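Side-chain contacts in saframycin Mx1 synthetase B (Legionella pneumophila subsp. pneumophila, PDB 3KXW), which belongs to the ANL clan of AMP-binding enzymes and holds 5'-O-[(S)-(dodecanoyloxy)(hydroxy)phosphoryl]adenosine in its ligand pocket: residues E382-D387 and G426-D431; G400-Q405 and N449-T454. All coordinates share one frame; numbering follows the deposited sequence.

Contact 1: E382-D387 and G426-D431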
ATOM      1  N   GLU A 382     -20.105  -7.004   0.618  1.00 17.66           N
ATOM      2  CA  GLU A 382     -20.687  -8.087  -0.179  1.00 16.67           C
ATOM      3  C   GLU A 382     -19.753  -8.471  -1.337  1.00 18.46           C
ATOM      4  O   GLU A 382     -19.317  -7.601  -2.095  1.00 16.86           O
ATOM      5  CB  GLU A 382     -22.070  -7.714  -0.720  1.00 19.43           C
ATOM      6  CG  GLU A 382     -22.590  -8.748  -1.761  1.00 22.06           C
ATOM      7  CD  GLU A 382     -23.926  -8.348  -2.414  1.00 29.96           C
ATOM      8  OE1 GLU A 382     -24.702  -7.603  -1.780  1.00 34.36           O
ATOM      9  OE2 GLU A 382     -24.193  -8.786  -3.553  1.00 31.70           O
ATOM     10  N   VAL A 383     -19.473  -9.770  -1.481  1.00 17.04           N
ATOM     11  CA  VAL A 383     -18.576 -10.282  -2.521  1.00 16.81           C
ATOM     12  C   VAL A 383     -19.305 -11.335  -3.362  1.00 17.12           C
ATOM     13  O   VAL A 383     -19.882 -12.273  -2.815  1.00 17.98           O
ATOM     14  CB  VAL A 383     -17.325 -10.965  -1.900  1.00 15.15           C
ATOM     15  CG1 VAL A 383     -16.578 -11.798  -2.958  1.00 15.78           C
ATOM     16  CG2 VAL A 383     -16.408  -9.936  -1.273  1.00 14.68           C
ATOM     17  N   LYS A 384     -19.329 -11.157  -4.676  1.00 14.80           N
ATOM     18  CA  LYS A 384     -19.816 -12.187  -5.586  1.00 18.08           C
ATOM     19  C   LYS A 384     -18.718 -12.643  -6.541  1.00 17.13           C
ATOM     20  O   LYS A 384     -17.883 -11.849  -6.961  1.00 17.23           O
ATOM     21  CB  LYS A 384     -21.022 -11.681  -6.394  1.00 19.22           C
ATOM     22  CG  LYS A 384     -22.303 -11.680  -5.599  1.00 24.06           C
ATOM     23  CD  LYS A 384     -23.487 -11.352  -6.492  1.00 27.80           C
ATOM     24  CE  LYS A 384     -24.787 -11.267  -5.687  1.00 30.31           C
ATOM     25  NZ  LYS A 384     -24.889 -12.396  -4.748  1.00 33.43           N
ATOM     26  N   ILE A 385     -18.708 -13.928  -6.876  1.00 15.88           N
ATOM     27  CA  ILE A 385     -17.761 -14.442  -7.850  1.00 16.19           C
ATOM     28  C   ILE A 385     -18.536 -14.597  -9.147  1.00 18.26           C
ATOM     29  O   ILE A 385     -19.461 -15.407  -9.235  1.00 18.21           O
ATOM     30  CB  ILE A 385     -17.134 -15.799  -7.435  1.00 16.92           C
ATOM     31  CG1 ILE A 385     -16.600 -15.758  -6.003  1.00 15.66           C
ATOM     32  CG2 ILE A 385     -16.022 -16.195  -8.408  1.00 16.20           C
ATOM     33  CD1 ILE A 385     -15.414 -14.767  -5.797  1.00 15.84           C
ATOM     34  N   ILE A 386     -18.160 -13.797 -10.138  1.00 16.28           N
ATOM     35  CA  ILE A 386     -18.889 -13.699 -11.386  1.00 17.65           C
ATOM     36  C   ILE A 386     -17.954 -13.969 -12.570  1.00 19.20           C
ATOM     37  O   ILE A 386     -16.859 -13.417 -12.632  1.00 17.46           O
ATOM     38  CB  ILE A 386     -19.470 -12.280 -11.565  1.00 17.82           C
ATOM     39  CG1 ILE A 386     -20.316 -11.853 -10.354  1.00 18.52           C
ATOM     40  CG2 ILE A 386     -20.244 -12.169 -12.876  1.00 19.75           C
ATOM     41  CD1 ILE A 386     -21.580 -12.683 -10.119  1.00 21.94           C
ATOM     42  N   ASP A 387     -18.373 -14.833 -13.495  1.00 20.36           N
ATOM     43  CA  ASP A 387     -17.605 -15.069 -14.721  1.00 22.37           C
ATOM     44  C   ASP A 387     -17.457 -13.763 -15.525  1.00 22.42           C
ATOM     45  O   ASP A 387     -18.454 -13.131 -15.872  1.00 22.38           O
ATOM     46  CB  ASP A 387     -18.273 -16.193 -15.532  1.00 24.94           C
ATOM     47  CG  ASP A 387     -17.496 -16.569 -16.774  1.00 25.92           C
ATOM     48  OD1 ASP A 387     -17.236 -15.696 -17.617  1.00 27.26           O
ATOM     49  OD2 ASP A 387     -17.181 -17.756 -16.931  1.00 29.68           O
ATOM     50  N   GLY A 426     -20.626  -3.012 -13.025  1.00 24.73           N
ATOM     51  CA  GLY A 426     -20.806  -4.429 -13.267  1.00 22.12           C
ATOM     52  C   GLY A 426     -22.254  -4.866 -13.082  1.00 24.13           C
ATOM     53  O   GLY A 426     -22.865  -4.560 -12.078  1.00 23.72           O
ATOM     54  N   LYS A 427     -22.808  -5.576 -14.061  1.00 25.44           N
ATOM     55  CA  LYS A 427     -24.193  -6.058 -13.942  1.00 27.84           C
ATOM     56  C   LYS A 427     -24.259  -7.541 -14.227  1.00 24.61           C
ATOM     57  O   LYS A 427     -23.674  -8.016 -15.201  1.00 25.17           O
ATOM     58  CB  LYS A 427     -25.134  -5.330 -14.917  1.00 28.07           C
ATOM     59  CG  LYS A 427     -25.429  -3.899 -14.555  1.00 30.08           C
ATOM     60  CD  LYS A 427     -26.305  -3.809 -13.311  1.00 33.85           C
ATOM     61  CE  LYS A 427     -27.696  -4.380 -13.585  1.00 37.05           C
ATOM     62  NZ  LYS A 427     -28.645  -4.113 -12.455  1.00 39.63           N
ATOM     63  N   ILE A 428     -24.993  -8.258 -13.389  1.00 24.41           N
ATOM     64  CA  ILE A 428     -25.083  -9.699 -13.499  1.00 26.06           C
ATOM     65  C   ILE A 428     -26.165 -10.052 -14.504  1.00 29.04           C
ATOM     66  O   ILE A 428     -27.286  -9.542 -14.422  1.00 29.62           O
ATOM     67  CB  ILE A 428     -25.410 -10.358 -12.143  1.00 27.36           C
ATOM     68  CG1 ILE A 428     -24.351 -10.009 -11.088  1.00 25.39           C
ATOM     69  CG2 ILE A 428     -25.537 -11.864 -12.295  1.00 27.73           C
ATOM     70  CD1 ILE A 428     -24.694 -10.538  -9.699  1.00 24.21           C
ATOM     71  N   LYS A 429     -25.802 -10.909 -15.453  1.00 29.53           N
ATOM     72  CA  LYS A 429     -26.708 -11.386 -16.496  1.00 32.51           C
ATOM     73  C   LYS A 429     -28.023 -11.854 -15.905  1.00 34.46           C
ATOM     74  O   LYS A 429     -28.046 -12.707 -15.014  1.00 34.39           O
ATOM     75  CB  LYS A 429     -26.067 -12.530 -17.276  1.00 33.64           C
ATOM     76  CG  LYS A 429     -26.838 -12.951 -18.522  1.00 36.53           C
ATOM     77  CD  LYS A 429     -26.325 -14.289 -19.045  1.00 37.67           C
ATOM     78  CE  LYS A 429     -27.062 -14.725 -20.320  1.00 44.56           C
ATOM     79  NZ  LYS A 429     -28.556 -14.668 -20.160  1.00 46.82           N
ATOM     80  N   ASP A 430     -29.108 -11.263 -16.398  1.00 37.81           N
ATOM     81  CA  ASP A 430     -30.465 -11.615 -15.992  1.00 37.72           C
ATOM     82  C   ASP A 430     -30.791 -11.294 -14.537  1.00 40.04           C
ATOM     83  O   ASP A 430     -31.725 -11.845 -13.966  1.00 39.82           O
ATOM     84  CB  ASP A 430     -30.749 -13.084 -16.328  1.00 39.08           C
ATOM     85  CG  ASP A 430     -30.730 -13.341 -17.820  1.00 38.21           C
ATOM     86  OD1 ASP A 430     -30.870 -12.356 -18.574  1.00 40.55           O
ATOM     87  OD2 ASP A 430     -30.559 -14.506 -18.245  1.00 41.23           O
ATOM     88  N   ASP A 431     -30.041 -10.378 -13.938  1.00 38.77           N
ATOM     89  CA  ASP A 431     -30.326  -9.984 -12.565  1.00 41.40           C
ATOM     90  C   ASP A 431     -31.382  -8.869 -12.497  1.00 42.80           C
ATOM     91  O   ASP A 431     -31.393  -7.948 -13.326  1.00 45.88           O
ATOM     92  CB  ASP A 431     -29.037  -9.552 -11.865  1.00 39.22           C
ATOM     93  CG  ASP A 431     -29.252  -9.213 -10.406  1.00 42.20           C
ATOM     94  OD1 ASP A 431     -28.246  -9.121  -9.674  1.00 44.53           O
ATOM     95  OD2 ASP A 431     -30.420  -9.042  -9.987  1.00 46.43           O
TER

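Contact 2: G400-Q405 and N449-T454. With 1ZZ (5'-O-[(S)-(dodecanoyloxy)(hydroxy)phosphoryl]adenosine), chain B.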
ATOM      1  N   GLY A 400     -13.894 -17.097 -10.618  1.00 16.61           N
ATOM      2  CA  GLY A 400     -14.418 -16.044 -11.461  1.00 15.89           C
ATOM      3  C   GLY A 400     -13.882 -14.717 -10.966  1.00 16.27           C
ATOM      4  O   GLY A 400     -12.992 -14.682 -10.111  1.00 13.88           O
ATOM      5  N   GLU A 401     -14.410 -13.629 -11.509  1.00 17.08           N
ATOM      6  CA  GLU A 401     -13.984 -12.315 -11.080  1.00 16.47           C
ATOM      7  C   GLU A 401     -14.625 -11.937  -9.752  1.00 14.95           C
ATOM      8  O   GLU A 401     -15.786 -12.236  -9.494  1.00 14.21           O
ATOM      9  CB  GLU A 401     -14.260 -11.244 -12.136  1.00 17.20           C
ATOM     10  CG  GLU A 401     -13.674  -9.884 -11.754  1.00 16.61           C
ATOM     11  CD  GLU A 401     -13.945  -8.798 -12.795  1.00 17.71           C
ATOM     12  OE1 GLU A 401     -14.885  -8.946 -13.607  1.00 19.84           O
ATOM     13  OE2 GLU A 401     -13.232  -7.781 -12.806  1.00 15.97           O
ATOM     14  N   ILE A 402     -13.844 -11.274  -8.907  1.00 14.61           N
ATOM     15  CA  ILE A 402     -14.345 -10.825  -7.633  1.00 14.51           C
ATOM     16  C   ILE A 402     -15.113  -9.536  -7.878  1.00 15.28           C
ATOM     17  O   ILE A 402     -14.543  -8.544  -8.319  1.00 16.18           O
ATOM     18  CB  ILE A 402     -13.187 -10.640  -6.635  1.00 15.10           C
ATOM     19  CG1 ILE A 402     -12.550 -12.016  -6.350  1.00 14.64           C
ATOM     20  CG2 ILE A 402     -13.681  -9.955  -5.346  1.00 14.29           C
ATOM     21  CD1 ILE A 402     -11.171 -11.962  -5.695  1.00 14.08           C
ATOM     22  N   TRP A 403     -16.419  -9.579  -7.647  1.00 14.55           N
ATOM     23  CA  TRP A 403     -17.275  -8.391  -7.721  1.00 15.14           C
ATOM     24  C   TRP A 403     -17.685  -7.952  -6.312  1.00 15.63           C
ATOM     25  O   TRP A 403     -17.985  -8.791  -5.452  1.00 16.03           O
ATOM     26  CB  TRP A 403     -18.546  -8.690  -8.550  1.00 16.52           C
ATOM     27  CG  TRP A 403     -18.298  -8.785 -10.021  1.00 16.10           C
ATOM     28  CD1 TRP A 403     -17.137  -9.131 -10.633  1.00 15.52           C
ATOM     29  CD2 TRP A 403     -19.253  -8.544 -11.073  1.00 16.92           C
ATOM     30  NE1 TRP A 403     -17.296  -9.108 -12.003  1.00 18.54           N
ATOM     31  CE2 TRP A 403     -18.590  -8.759 -12.295  1.00 16.87           C
ATOM     32  CE3 TRP A 403     -20.610  -8.188 -11.091  1.00 18.64           C
ATOM     33  CZ2 TRP A 403     -19.221  -8.588 -13.533  1.00 20.31           C
ATOM     34  CZ3 TRP A 403     -21.241  -8.029 -12.315  1.00 19.95           C
ATOM     35  CH2 TRP A 403     -20.550  -8.238 -13.519  1.00 19.43           C
ATOM     36  N   VAL A 404     -17.733  -6.644  -6.089  1.00 14.32           N
ATOM     37  CA  VAL A 404     -17.954  -6.109  -4.747  1.00 16.79           C
ATOM     38  C   VAL A 404     -19.099  -5.117  -4.731  1.00 16.00           C
ATOM     39  O   VAL A 404     -19.261  -4.359  -5.678  1.00 17.19           O
ATOM     40  CB  VAL A 404     -16.683  -5.413  -4.237  1.00 15.05           C
ATOM     41  CG1 VAL A 404     -16.895  -4.854  -2.838  1.00 14.74           C
ATOM     42  CG2 VAL A 404     -15.510  -6.396  -4.279  1.00 15.76           C
ATOM     43  N   GLN A 405     -19.885  -5.124  -3.657  1.00 18.19           N
ATOM     44  CA  GLN A 405     -20.922  -4.102  -3.445  1.00 19.94           C
ATOM     45  C   GLN A 405     -21.038  -3.708  -1.984  1.00 17.69           C
ATOM     46  O   GLN A 405     -21.093  -4.574  -1.114  1.00 17.70           O
ATOM     47  CB  GLN A 405     -22.302  -4.579  -3.963  1.00 21.74           C
ATOM     48  CG  GLN A 405     -23.462  -3.699  -3.479  1.00 26.43           C
ATOM     49  CD  GLN A 405     -24.797  -4.091  -4.095  1.00 32.37           C
ATOM     50  OE1 GLN A 405     -25.267  -5.227  -3.937  1.00 35.61           O
ATOM     51  NE2 GLN A 405     -25.419  -3.153  -4.802  1.00 33.67           N
ATOM     52  N   ASN A 449     -17.643 -19.776   2.636  1.00 19.93           N
ATOM     53  CA  ASN A 449     -17.755 -18.348   2.877  1.00 19.36           C
ATOM     54  C   ASN A 449     -16.433 -17.662   3.157  1.00 20.43           C
ATOM     55  O   ASN A 449     -16.387 -16.661   3.872  1.00 19.44           O
ATOM     56  CB  ASN A 449     -18.780 -18.033   3.967  1.00 22.71           C
ATOM     57  CG  ASN A 449     -19.249 -16.573   3.917  1.00 23.03           C
ATOM     58  OD1 ASN A 449     -19.487 -16.014   2.838  1.00 23.59           O
ATOM     59  ND2 ASN A 449     -19.379 -15.958   5.080  1.00 21.08           N
ATOM     60  N   GLU A 450     -15.351 -18.203   2.607  1.00 18.86           N
ATOM     61  CA  GLU A 450     -14.087 -17.483   2.658  1.00 19.13           C
ATOM     62  C   GLU A 450     -13.522 -17.285   1.268  1.00 18.47           C
ATOM     63  O   GLU A 450     -13.676 -18.144   0.388  1.00 16.92           O
ATOM     64  CB  GLU A 450     -13.108 -18.167   3.601  1.00 20.56           C
ATOM     65  CG  GLU A 450     -13.664 -18.153   5.026  1.00 20.76           C
ATOM     66  CD  GLU A 450     -12.652 -18.456   6.084  1.00 22.13           C
ATOM     67  OE1 GLU A 450     -11.448 -18.328   5.812  1.00 22.95           O
ATOM     68  OE2 GLU A 450     -13.075 -18.792   7.205  1.00 23.18           O
ATOM     69  N   LEU A 451     -12.868 -16.146   1.070  1.00 16.02           N
ATOM     70  CA  LEU A 451     -12.413 -15.774  -0.260  1.00 15.25           C
ATOM     71  C   LEU A 451     -10.965 -16.194  -0.442  1.00 15.59           C
ATOM     72  O   LEU A 451     -10.102 -15.828   0.357  1.00 15.81           O
ATOM     73  CB  LEU A 451     -12.548 -14.256  -0.458  1.00 13.49           C
ATOM     74  CG  LEU A 451     -11.954 -13.779  -1.783  1.00 15.10           C
ATOM     75  CD1 LEU A 451     -12.791 -14.287  -2.958  1.00 14.17           C
ATOM     76  CD2 LEU A 451     -11.868 -12.265  -1.796  1.00 13.26           C
ATOM     77  N   TYR A 452     -10.718 -16.943  -1.515  1.00 15.72           N
ATOM     78  CA  TYR A 452      -9.392 -17.358  -1.928  1.00 15.68           C
ATOM     79  C   TYR A 452      -9.040 -16.627  -3.218  1.00 17.10           C
ATOM     80  O   TYR A 452      -9.630 -16.879  -4.260  1.00 15.32           O
ATOM     81  CB  TYR A 452      -9.340 -18.883  -2.095  1.00 17.41           C
ATOM     82  CG  TYR A 452      -9.482 -19.575  -0.756  1.00 16.94           C
ATOM     83  CD1 TYR A 452      -8.368 -19.990  -0.052  1.00 17.92           C
ATOM     84  CD2 TYR A 452     -10.734 -19.774  -0.182  1.00 17.29           C
ATOM     85  CE1 TYR A 452      -8.491 -20.609   1.178  1.00 18.14           C
ATOM     86  CE2 TYR A 452     -10.869 -20.386   1.059  1.00 17.21           C
ATOM     87  CZ  TYR A 452      -9.735 -20.788   1.729  1.00 19.31           C
ATOM     88  OH  TYR A 452      -9.841 -21.403   2.963  1.00 21.44           O
ATOM     89  N   VAL A 453      -8.128 -15.663  -3.125  1.00 17.07           N
ATOM     90  CA  VAL A 453      -7.699 -14.911  -4.302  1.00 16.01           C
ATOM     91  C   VAL A 453      -6.690 -15.742  -5.107  1.00 18.03           C
ATOM     92  O   VAL A 453      -5.719 -16.259  -4.562  1.00 17.54           O
ATOM     93  CB  VAL A 453      -7.100 -13.539  -3.906  1.00 16.11           C
ATOM     94  CG1 VAL A 453      -6.658 -12.757  -5.148  1.00 18.77           C
ATOM     95  CG2 VAL A 453      -8.095 -12.745  -3.087  1.00 15.78           C
ATOM     96  N   THR A 454      -6.931 -15.900  -6.406  1.00 17.60           N
ATOM     97  CA  THR A 454      -6.075 -16.765  -7.218  1.00 18.77           C
ATOM     98  C   THR A 454      -5.151 -16.020  -8.194  1.00 20.97           C
ATOM     99  O   THR A 454      -4.169 -16.581  -8.670  1.00 21.14           O
ATOM    100  CB  THR A 454      -6.898 -17.830  -8.011  1.00 18.35           C
ATOM    101  OG1 THR A 454      -7.900 -17.186  -8.807  1.00 16.35           O
ATOM    102  CG2 THR A 454      -7.580 -18.808  -7.071  1.00 17.32           C
TER
HETATM  103  P   1ZZ B 589      -4.688  -1.161  -4.046  1.00 27.29           P
HETATM  104  C1  1ZZ B 589      -5.773  -1.199  10.543  1.00 19.84           C
HETATM  105  N1  1ZZ B 589      -4.539  -7.557  -3.428  1.00 20.73           N
HETATM  106  O1  1ZZ B 589      -3.898  -3.219  -1.647  1.00 26.48           O
HETATM  107  C2  1ZZ B 589      -5.290  -1.850   9.240  1.00 15.74           C
HETATM  108  N2  1ZZ B 589      -5.116  -7.813  -1.283  1.00 16.13           N
HETATM  109  O2  1ZZ B 589      -5.001  -1.297  -2.418  1.00 30.34           O
HETATM  110  C3  1ZZ B 589      -6.456  -2.366   8.388  1.00 16.89           C
HETATM  111  N3  1ZZ B 589      -4.087 -10.081  -3.976  1.00 19.79           N
HETATM  112  O3  1ZZ B 589      -5.788  -0.463  -4.678  1.00 24.51           O
HETATM  113  C4  1ZZ B 589      -6.008  -2.603   6.937  1.00 16.04           C
HETATM  114  N4  1ZZ B 589      -4.428 -11.475  -2.039  1.00 18.51           N
HETATM  115  O4  1ZZ B 589      -3.311  -0.337  -4.219  1.00 35.96           O
HETATM  116  C5  1ZZ B 589      -6.966  -3.518   6.157  1.00 16.60           C
HETATM  117  N5  1ZZ B 589      -5.183 -10.719   0.038  1.00 15.58           N
HETATM  118  O5  1ZZ B 589      -4.455  -2.657  -4.744  1.00 25.13           O
HETATM  119  C6  1ZZ B 589      -6.357  -3.784   4.773  1.00 17.21           C
HETATM  120  O6  1ZZ B 589      -3.993  -5.459  -4.636  1.00 23.97           O
HETATM  121  C7  1ZZ B 589      -6.973  -4.793   3.773  1.00 15.61           C
HETATM  122  O7  1ZZ B 589      -5.086  -7.219  -6.679  1.00 23.57           O
HETATM  123  C8  1ZZ B 589      -6.227  -5.111   2.462  1.00 15.64           C
HETATM  124  O8  1ZZ B 589      -6.893  -5.539  -6.471  1.00 20.22           O
HETATM  125  C9  1ZZ B 589      -6.545  -4.021   1.425  1.00 17.50           C
HETATM  126  C10 1ZZ B 589      -5.419  -3.776   0.392  1.00 18.02           C
HETATM  127  C11 1ZZ B 589      -5.760  -2.481  -0.397  1.00 20.47           C
HETATM  128  C12 1ZZ B 589      -5.123  -2.576  -1.797  1.00 25.25           C
HETATM  129  C13 1ZZ B 589      -5.413  -3.683  -4.605  1.00 26.53           C
HETATM  130  C14 1ZZ B 589      -4.965  -4.842  -5.248  1.00 23.64           C
HETATM  131  C15 1ZZ B 589      -6.100  -5.909  -5.460  1.00 20.57           C
HETATM  132  C16 1ZZ B 589      -5.460  -7.049  -5.644  1.00 24.15           C
HETATM  133  C17 1ZZ B 589      -4.404  -6.915  -4.658  1.00 22.07           C
HETATM  134  C18 1ZZ B 589      -4.967  -6.924  -2.192  1.00 19.13           C
HETATM  135  C19 1ZZ B 589      -4.737  -9.122  -1.895  1.00 18.63           C
HETATM  136  C20 1ZZ B 589      -4.453  -8.960  -3.154  1.00 18.59           C
HETATM  137  C21 1ZZ B 589      -4.029 -11.279  -3.447  1.00 18.74           C
HETATM  138  C22 1ZZ B 589      -4.752 -10.525  -1.324  1.00 17.34           C

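Contact 1: E382-D387 and G426-D431
Ile428 spans the contact chiefly with its terminal methyl. Its CD1 comes within 3.5 Å of Lys384 CD, touching the aliphatic part of the lysine, and within 3.8 Å of Ile386 CD1. One bond back, Ile428 CG1 stands 4.0 Å from Ile386 CD1. The isoleucine crosses both partners at about a right angle, meeting each with its end rather than lying alongside. It reaches that far because the ethyl arm is extended at its second torsion (chi2 175°), which carries CD1 out toward the strand. The lysine thus contributes apolar surface here while its charged end lies toward Glu382, in a long salt bridge: Lys384 NZ is 3.9 Å from Glu382 OE2, and that oxygen is also hydrogen-bonded to Tyr437 OH.

Farther out, the loop is shaped by a type II turn from Ile428 to Asp431, closed by a 2.9 Å bond from Asp431 N to Ile428 O. At the outer corner, Lys429 NZ pairs with Asp430 OD2 at 2.8 Å, coming from above the carboxylate plane, 45° out of it. On the strand side, Trp403 touches both isoleucines, while Tyr437 packs against Lys384 and Ile428, and Pro393 adds to the cover of Ile428. The whole is the apolar packing of a loop on a sheet margin: a beta turn after helix 417-424 packs one isoleucine against side chains of edge strand 382-386, in the antiparallel sheet of this AMP-binding enzyme.

Contact 2: G400-Q405 and N449-T454
The adenine ring of the bound 5'-O-[(S)-(dodecanoyloxy)(hydroxy)phosphoryl]adenosine meets Val453, whose CG1 stands above the ring plane and just beyond its C21 corner, 3.5 Å from C21. CG1, anti to the backbone N (chi1 -180°), makes the valine's closest approach to the adenine, while Val453 CG2 touches both sides, 4.0 Å from ligand N4 and 4.1 Å from Ile402 CD1. A second flat group, the indole of Trp403, has Glu401 CG in plane at its edge. Trp403 NE1 donates to Glu401 OE1 at 2.9 Å, the acceptor tilted 16° from the ring plane; Arg439 forms a salt bridge to the same oxygen, which is consistent with a fixed carboxylate and indole. The third, the ring of Tyr452, meets that of Phe445 nearly parallel.

Between the strands the packing is wholly apolar. Ile402 and Leu451 extend toward each other tip to tip, CD1 to CD1 at 3.9 Å, and Ile385 touches both. Strand 442-447 pairs with each of the two strands, and the two side chains meet across the curl of the antiparallel sheet. Within this curled sheet, Ile402 also touches Val453, a residue of the ligand pocket at its adenine end.

In the fold
Both contacts belong to one antiparallel sheet, with centres 11 Å apart on the same side of the chain's centre. Strands 382-386 and 400-405 are consecutive in sequence and adjacent in the sheet, joined by probable backbone hydrogen bonds such as Ile386 O to Glu401 N, 2.7 Å apart. Along the chain the segments alternate: 382-387, 400-405, 426-431, then 449-454. Each contact therefore brings a later segment back to one strand of this early pair. The paired strands connect the two contacts, and the Trp403 ring reaches from 400-405 to Lys427 N. One sheet thus has a peripheral loop packed on one edge strand and a ligand-pocket residue on another strand.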